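Local coordinates for CalS13 (Micromonospora echinospora, PDB 4ZAS), which probably works as a pyridoxal phosphate-dependent sugar aminotransferase of the DegT/DnrJ/EryC1 family and binds dTDP-4-keto-6-deoxyglucose, at residues L292-D303 against R317-Y328. Residues are numbered along the deposited sequence; the frame is centred on the assembly and turned at random.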
loop_
_atom_site.group_PDB
_atom_site.type_symbol
_atom_site.label_atom_id
_atom_site.label_comp_id
_atom_site.label_asym_id
_atom_site.label_seq_id
_atom_site.Cartn_x
_atom_site.Cartn_y
_atom_site.Cartn_z
ATOM N N LEU A 292 -9.681 -20.222 -15.644
ATOM C CA LEU A 292 -8.348 -20.731 -15.909
ATOM C C LEU A 292 -8.375 -21.834 -16.971
ATOM O O LEU A 292 -7.479 -21.908 -17.817
ATOM C CB LEU A 292 -7.712 -21.261 -14.626
ATOM C CG LEU A 292 -6.321 -21.856 -14.824
ATOM C CD1 LEU A 292 -5.326 -20.768 -15.289
ATOM C CD2 LEU A 292 -5.856 -22.585 -13.558
ATOM N N ARG A 293 -9.387 -22.697 -16.908
ATOM C CA ARG A 293 -9.528 -23.785 -17.872
ATOM C C ARG A 293 -9.676 -23.210 -19.282
ATOM O O ARG A 293 -9.130 -23.755 -20.241
ATOM C CB ARG A 293 -10.730 -24.664 -17.530
ATOM C CG ARG A 293 -10.809 -25.951 -18.314
ATOM C CD ARG A 293 -12.230 -26.528 -18.323
ATOM N NE ARG A 293 -13.168 -25.614 -18.965
ATOM C CZ ARG A 293 -13.308 -25.506 -20.285
ATOM N NH1 ARG A 293 -12.574 -26.258 -21.100
ATOM N NH2 ARG A 293 -14.176 -24.642 -20.796
ATOM N N ARG A 294 -10.393 -22.093 -19.403
ATOM C CA ARG A 294 -10.579 -21.473 -20.709
ATOM C C ARG A 294 -9.271 -20.844 -21.226
ATOM O O ARG A 294 -8.969 -20.952 -22.416
ATOM C CB ARG A 294 -11.693 -20.425 -20.664
ATOM C CG ARG A 294 -13.108 -21.007 -20.679
ATOM C CD ARG A 294 -14.131 -19.913 -20.984
ATOM N NE ARG A 294 -15.122 -19.780 -19.921
ATOM C CZ ARG A 294 -15.784 -18.657 -19.656
ATOM N NH1 ARG A 294 -15.570 -17.571 -20.391
ATOM N NH2 ARG A 294 -16.661 -18.619 -18.655
ATOM N N HIS A 295 -8.498 -20.203 -20.339
ATOM C CA HIS A 295 -7.176 -19.689 -20.706
ATOM C C HIS A 295 -6.336 -20.828 -21.340
ATOM O O HIS A 295 -5.759 -20.674 -22.423
ATOM C CB HIS A 295 -6.435 -19.115 -19.482
ATOM C CG HIS A 295 -6.697 -17.661 -19.191
ATOM N ND1 HIS A 295 -5.732 -16.686 -19.345
ATOM C CD2 HIS A 295 -7.793 -17.026 -18.699
ATOM C CE1 HIS A 295 -6.225 -15.513 -18.977
ATOM N NE2 HIS A 295 -7.476 -15.690 -18.587
ATOM N N ARG A 296 -6.270 -21.974 -20.664
ATOM C CA ARG A 296 -5.416 -23.064 -21.119
ATOM C C ARG A 296 -5.897 -23.680 -22.404
ATOM O O ARG A 296 -5.087 -24.077 -23.245
ATOM C CB ARG A 296 -5.286 -24.140 -20.039
ATOM C CG ARG A 296 -4.382 -23.728 -18.912
ATOM C CD ARG A 296 -4.437 -24.682 -17.757
ATOM N NE ARG A 296 -3.374 -24.383 -16.805
ATOM C CZ ARG A 296 -3.400 -24.728 -15.521
ATOM N NH1 ARG A 296 -4.448 -25.368 -15.013
ATOM N NH2 ARG A 296 -2.381 -24.414 -14.739
ATOM N N GLU A 297 -7.215 -23.781 -22.542
ATOM C CA GLU A 297 -7.818 -24.353 -23.739
ATOM C C GLU A 297 -7.510 -23.472 -24.950
ATOM O O GLU A 297 -7.182 -23.975 -26.026
ATOM C CB GLU A 297 -9.320 -24.525 -23.544
ATOM C CG GLU A 297 -10.084 -24.723 -24.821
ATOM C CD GLU A 297 -11.563 -24.893 -24.579
ATOM O OE1 GLU A 297 -12.029 -24.566 -23.463
ATOM O OE2 GLU A 297 -12.258 -25.349 -25.509
ATOM N N ASN A 298 -7.599 -22.159 -24.763
ATOM C CA ASN A 298 -7.274 -21.217 -25.820
ATOM C C ASN A 298 -5.783 -21.287 -26.146
ATOM O O ASN A 298 -5.406 -21.221 -27.313
ATOM C CB ASN A 298 -7.667 -19.781 -25.431
ATOM C CG ASN A 298 -9.173 -19.606 -25.246
ATOM O OD1 ASN A 298 -9.963 -20.374 -25.790
ATOM N ND2 ASN A 298 -9.574 -18.571 -24.499
ATOM N N ALA A 299 -4.934 -21.433 -25.127
ATOM C CA ALA A 299 -3.483 -21.532 -25.361
ATOM C C ALA A 299 -3.083 -22.787 -26.153
ATOM O O ALA A 299 -2.236 -22.718 -27.053
ATOM C CB ALA A 299 -2.734 -21.500 -24.052
ATOM N N ALA A 300 -3.689 -23.925 -25.817
ATOM C CA ALA A 300 -3.419 -25.179 -26.521
ATOM C C ALA A 300 -3.837 -25.055 -27.980
ATOM O O ALA A 300 -3.190 -25.614 -28.875
ATOM C CB ALA A 300 -4.145 -26.344 -25.864
ATOM N N PHE A 301 -4.927 -24.320 -28.201
ATOM C CA PHE A 301 -5.415 -24.047 -29.543
ATOM C C PHE A 301 -4.367 -23.287 -30.363
ATOM O O PHE A 301 -4.038 -23.681 -31.483
ATOM C CB PHE A 301 -6.726 -23.260 -29.476
ATOM C CG PHE A 301 -7.305 -22.949 -30.806
ATOM C CD1 PHE A 301 -8.006 -23.910 -31.506
ATOM C CD2 PHE A 301 -7.142 -21.700 -31.368
ATOM C CE1 PHE A 301 -8.544 -23.632 -32.736
ATOM C CE2 PHE A 301 -7.683 -21.411 -32.615
ATOM C CZ PHE A 301 -8.385 -22.377 -33.291
ATOM N N TYR A 302 -3.827 -22.222 -29.786
ATOM C CA TYR A 302 -2.778 -21.430 -30.427
ATOM C C TYR A 302 -1.518 -22.272 -30.686
ATOM O O TYR A 302 -0.967 -22.235 -31.787
ATOM C CB TYR A 302 -2.404 -20.210 -29.560
ATOM C CG TYR A 302 -3.421 -19.072 -29.523
ATOM C CD1 TYR A 302 -4.349 -18.897 -30.547
ATOM C CD2 TYR A 302 -3.458 -18.188 -28.450
ATOM C CE1 TYR A 302 -5.276 -17.865 -30.510
ATOM C CE2 TYR A 302 -4.380 -17.153 -28.404
ATOM C CZ TYR A 302 -5.287 -16.996 -29.440
ATOM O OH TYR A 302 -6.211 -15.970 -29.396
ATOM N N ASP A 303 -1.086 -23.043 -29.684
ATOM C CA ASP A 303 0.120 -23.858 -29.796
ATOM C C ASP A 303 0.071 -24.728 -31.050
ATOM O O ASP A 303 1.063 -24.872 -31.763
ATOM C CB ASP A 303 0.294 -24.749 -28.559
ATOM C CG ASP A 303 0.687 -23.977 -27.312
ATOM O OD1 ASP A 303 1.183 -22.843 -27.428
ATOM O OD2 ASP A 303 0.521 -24.526 -26.202
ATOM N N ARG A 317 7.806 -25.250 -24.180
ATOM C CA ARG A 317 6.744 -25.923 -23.418
ATOM C C ARG A 317 7.241 -27.229 -22.821
ATOM O O ARG A 317 7.499 -28.176 -23.535
ATOM C CB ARG A 317 5.508 -26.224 -24.281
ATOM C CG ARG A 317 4.845 -25.044 -24.951
ATOM C CD ARG A 317 3.838 -24.378 -24.053
ATOM N NE ARG A 317 3.089 -23.356 -24.775
ATOM C CZ ARG A 317 3.522 -22.117 -24.984
ATOM N NH1 ARG A 317 4.721 -21.746 -24.562
ATOM N NH2 ARG A 317 2.769 -21.258 -25.654
ATOM N N ALA A 318 7.320 -27.295 -21.505
ATOM C CA ALA A 318 7.763 -28.505 -20.847
ATOM C C ALA A 318 6.576 -29.325 -20.353
ATOM O O ALA A 318 5.562 -28.775 -19.929
ATOM C CB ALA A 318 8.680 -28.151 -19.696
ATOM N N ASP A 319 6.747 -30.644 -20.348
ATOM C CA ASP A 319 5.698 -31.585 -19.966
ATOM C C ASP A 319 5.452 -31.575 -18.470
ATOM O O ASP A 319 4.383 -31.973 -17.998
ATOM C CB ASP A 319 6.096 -33.004 -20.362
ATOM C CG ASP A 319 6.166 -33.194 -21.852
ATOM O OD1 ASP A 319 5.387 -32.540 -22.578
ATOM O OD2 ASP A 319 7.005 -34.004 -22.299
ATOM N N ASP A 320 6.451 -31.116 -17.723
ATOM C CA ASP A 320 6.446 -31.302 -16.284
ATOM C C ASP A 320 5.889 -30.078 -15.573
ATOM O O ASP A 320 6.167 -29.858 -14.394
ATOM C CB ASP A 320 7.861 -31.616 -15.795
ATOM C CG ASP A 320 8.812 -30.423 -15.929
ATOM O OD1 ASP A 320 8.474 -29.411 -16.605
ATOM O OD2 ASP A 320 9.924 -30.515 -15.364
ATOM N N ARG A 321 5.136 -29.263 -16.298
ATOM C CA ARG A 321 4.498 -28.097 -15.689
ATOM C C ARG A 321 3.279 -27.712 -16.491
ATOM O O ARG A 321 3.179 -28.032 -17.658
ATOM C CB ARG A 321 5.459 -26.906 -15.590
ATOM C CG ARG A 321 5.765 -26.218 -16.901
ATOM C CD ARG A 321 7.088 -25.491 -16.818
ATOM N NE ARG A 321 8.163 -26.466 -16.683
ATOM C CZ ARG A 321 9.454 -26.160 -16.665
ATOM N NH1 ARG A 321 9.816 -24.897 -16.770
ATOM N NH2 ARG A 321 10.379 -27.118 -16.559
ATOM N N GLU A 322 2.348 -27.032 -15.843
ATOM C CA GLU A 322 1.093 -26.629 -16.460
ATOM C C GLU A 322 0.903 -25.124 -16.346
ATOM O O GLU A 322 0.431 -24.628 -15.325
ATOM C CB GLU A 322 -0.065 -27.364 -15.810
ATOM C CG GLU A 322 -1.039 -27.964 -16.778
ATOM C CD GLU A 322 -2.082 -28.782 -16.063
ATOM O OE1 GLU A 322 -1.932 -28.993 -14.836
ATOM O OE2 GLU A 322 -3.060 -29.191 -16.719
ATOM N N PRO A 323 1.295 -24.391 -17.390
ATOM C CA PRO A 323 1.269 -22.927 -17.422
ATOM C C PRO A 323 -0.129 -22.346 -17.289
ATOM O O PRO A 323 -1.113 -23.028 -17.580
ATOM C CB PRO A 323 1.863 -22.597 -18.790
ATOM C CG PRO A 323 2.661 -23.779 -19.146
ATOM C CD PRO A 323 1.948 -24.956 -18.582
ATOM N N ALA A 324 -0.200 -21.091 -16.846
ATOM C CA ALA A 324 -1.479 -20.420 -16.617
ATOM C C ALA A 324 -1.902 -19.592 -17.813
ATOM O O ALA A 324 -3.072 -19.237 -17.928
ATOM C CB ALA A 324 -1.412 -19.530 -15.368
ATOM N N PHE A 325 -0.941 -19.241 -18.664
ATOM C CA PHE A 325 -1.213 -18.482 -19.882
ATOM C C PHE A 325 -2.096 -17.259 -19.650
ATOM O O PHE A 325 -3.166 -17.143 -20.241
ATOM C CB PHE A 325 -1.855 -19.388 -20.935
ATOM C CG PHE A 325 -0.926 -20.446 -21.472
ATOM C CD1 PHE A 325 0.064 -20.110 -22.378
ATOM C CD2 PHE A 325 -1.054 -21.767 -21.084
ATOM C CE1 PHE A 325 0.911 -21.067 -22.878
ATOM C CE2 PHE A 325 -0.207 -22.729 -21.578
ATOM C CZ PHE A 325 0.775 -22.379 -22.479
ATOM N N TRP A 326 -1.646 -16.353 -18.787
ATOM C CA TRP A 326 -2.372 -15.114 -18.503
ATOM C C TRP A 326 -2.534 -14.287 -19.773
ATOM O O TRP A 326 -3.565 -13.631 -19.989
ATOM C CB TRP A 326 -1.643 -14.294 -17.439
ATOM C CG TRP A 326 -2.408 -13.095 -16.998
ATOM C CD1 TRP A 326 -3.706 -13.063 -16.564
ATOM C CD2 TRP A 326 -1.932 -11.748 -16.939
ATOM N NE1 TRP A 326 -4.057 -11.781 -16.228
ATOM C CE2 TRP A 326 -2.986 -10.953 -16.448
ATOM C CE3 TRP A 326 -0.716 -11.137 -17.239
ATOM C CZ2 TRP A 326 -2.861 -9.580 -16.265
ATOM C CZ3 TRP A 326 -0.593 -9.763 -17.050
ATOM C CH2 TRP A 326 -1.657 -9.006 -16.572
ATOM N N MET A 327 -1.458 -14.271 -20.557
ATOM C CA MET A 327 -1.459 -13.774 -21.921
ATOM C C MET A 327 -0.717 -14.812 -22.752
ATOM O O MET A 327 -0.065 -15.675 -22.197
ATOM C CB MET A 327 -0.799 -12.396 -22.005
ATOM C CG MET A 327 -1.599 -11.313 -21.317
ATOM S SD MET A 327 -0.814 -9.688 -21.316
ATOM C CE MET A 327 0.600 -10.011 -20.302
ATOM N N TYR A 328 -0.829 -14.760 -24.072
ATOM C CA TYR A 328 -0.098 -15.702 -24.914
ATOM C C TYR A 328 1.085 -14.992 -25.591
ATOM O O TYR A 328 0.887 -13.995 -26.296
ATOM C CB TYR A 328 -1.023 -16.326 -25.963
ATOM C CG TYR A 328 -0.396 -17.479 -26.709
ATOM C CD1 TYR A 328 0.374 -17.262 -27.835
ATOM C CD2 TYR A 328 -0.555 -18.780 -26.266
ATOM C CE1 TYR A 328 0.959 -18.305 -28.509
ATOM C CE2 TYR A 328 0.030 -19.833 -26.929
ATOM C CZ TYR A 328 0.785 -19.597 -28.053
ATOM O OH TYR A 328 1.354 -20.659 -28.724
#
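The methyl of Ala299 sits squarely over one face of the Phe325 ring, with CB 3.4 Å from the ring centroid in a CH-pi contact, while CG of Arg296 comes up at that ring's edge and its CE1 rests against a face of the Arg317 guanidinium. One turn further along the helix, Tyr302 covers a face of Tyr328: its CB lies over the ring, and its own ring turns an edge to the same partner, a T-shaped pair with planes at 72°. The hydroxyl of Tyr302 goes on to the carbonyl of Pro383. The Arg296 guanidinium lies between Leu292 CD2 on one face and Glu322 CG on the other; a chain extended from CG to NE (chi3 169°) carries NE to Pro323 O at 2.7 Å, in the guanidinium plane. NH2 bonds weakly to Glu322 O and makes a further bond to Gly199 O. His295 uses ND1 to reach Phe325 O, 2.8 Å away and in the ring plane, with an almost straight N-H...O angle of 179°.

The contact packs the long helix 275-305 against the loop between strands 321-322 and 328-332 and the strand ends beside it, in the fold type I of pyridoxal phosphate enzymes to which the DegT/DnrJ/EryC1 family belongs; the loop's Trp326 lies beside the bound sugar nucleotide.

Near the C-terminal end of the helix, Arg317 makes a side-on salt bridge to Asp303, NE to OD2 at 3.2 Å and NH2 to the syn lone pair of OD1 at 2.9 Å. The anti lone pair of that same OD1 takes the Tyr328 hydroxyl, OH to OD1 2.5 Å. Replacing Asp303 with an alanine would probably leave the Arg317 guanidinium without this countercharge and the Tyr328 hydroxyl without this acceptor.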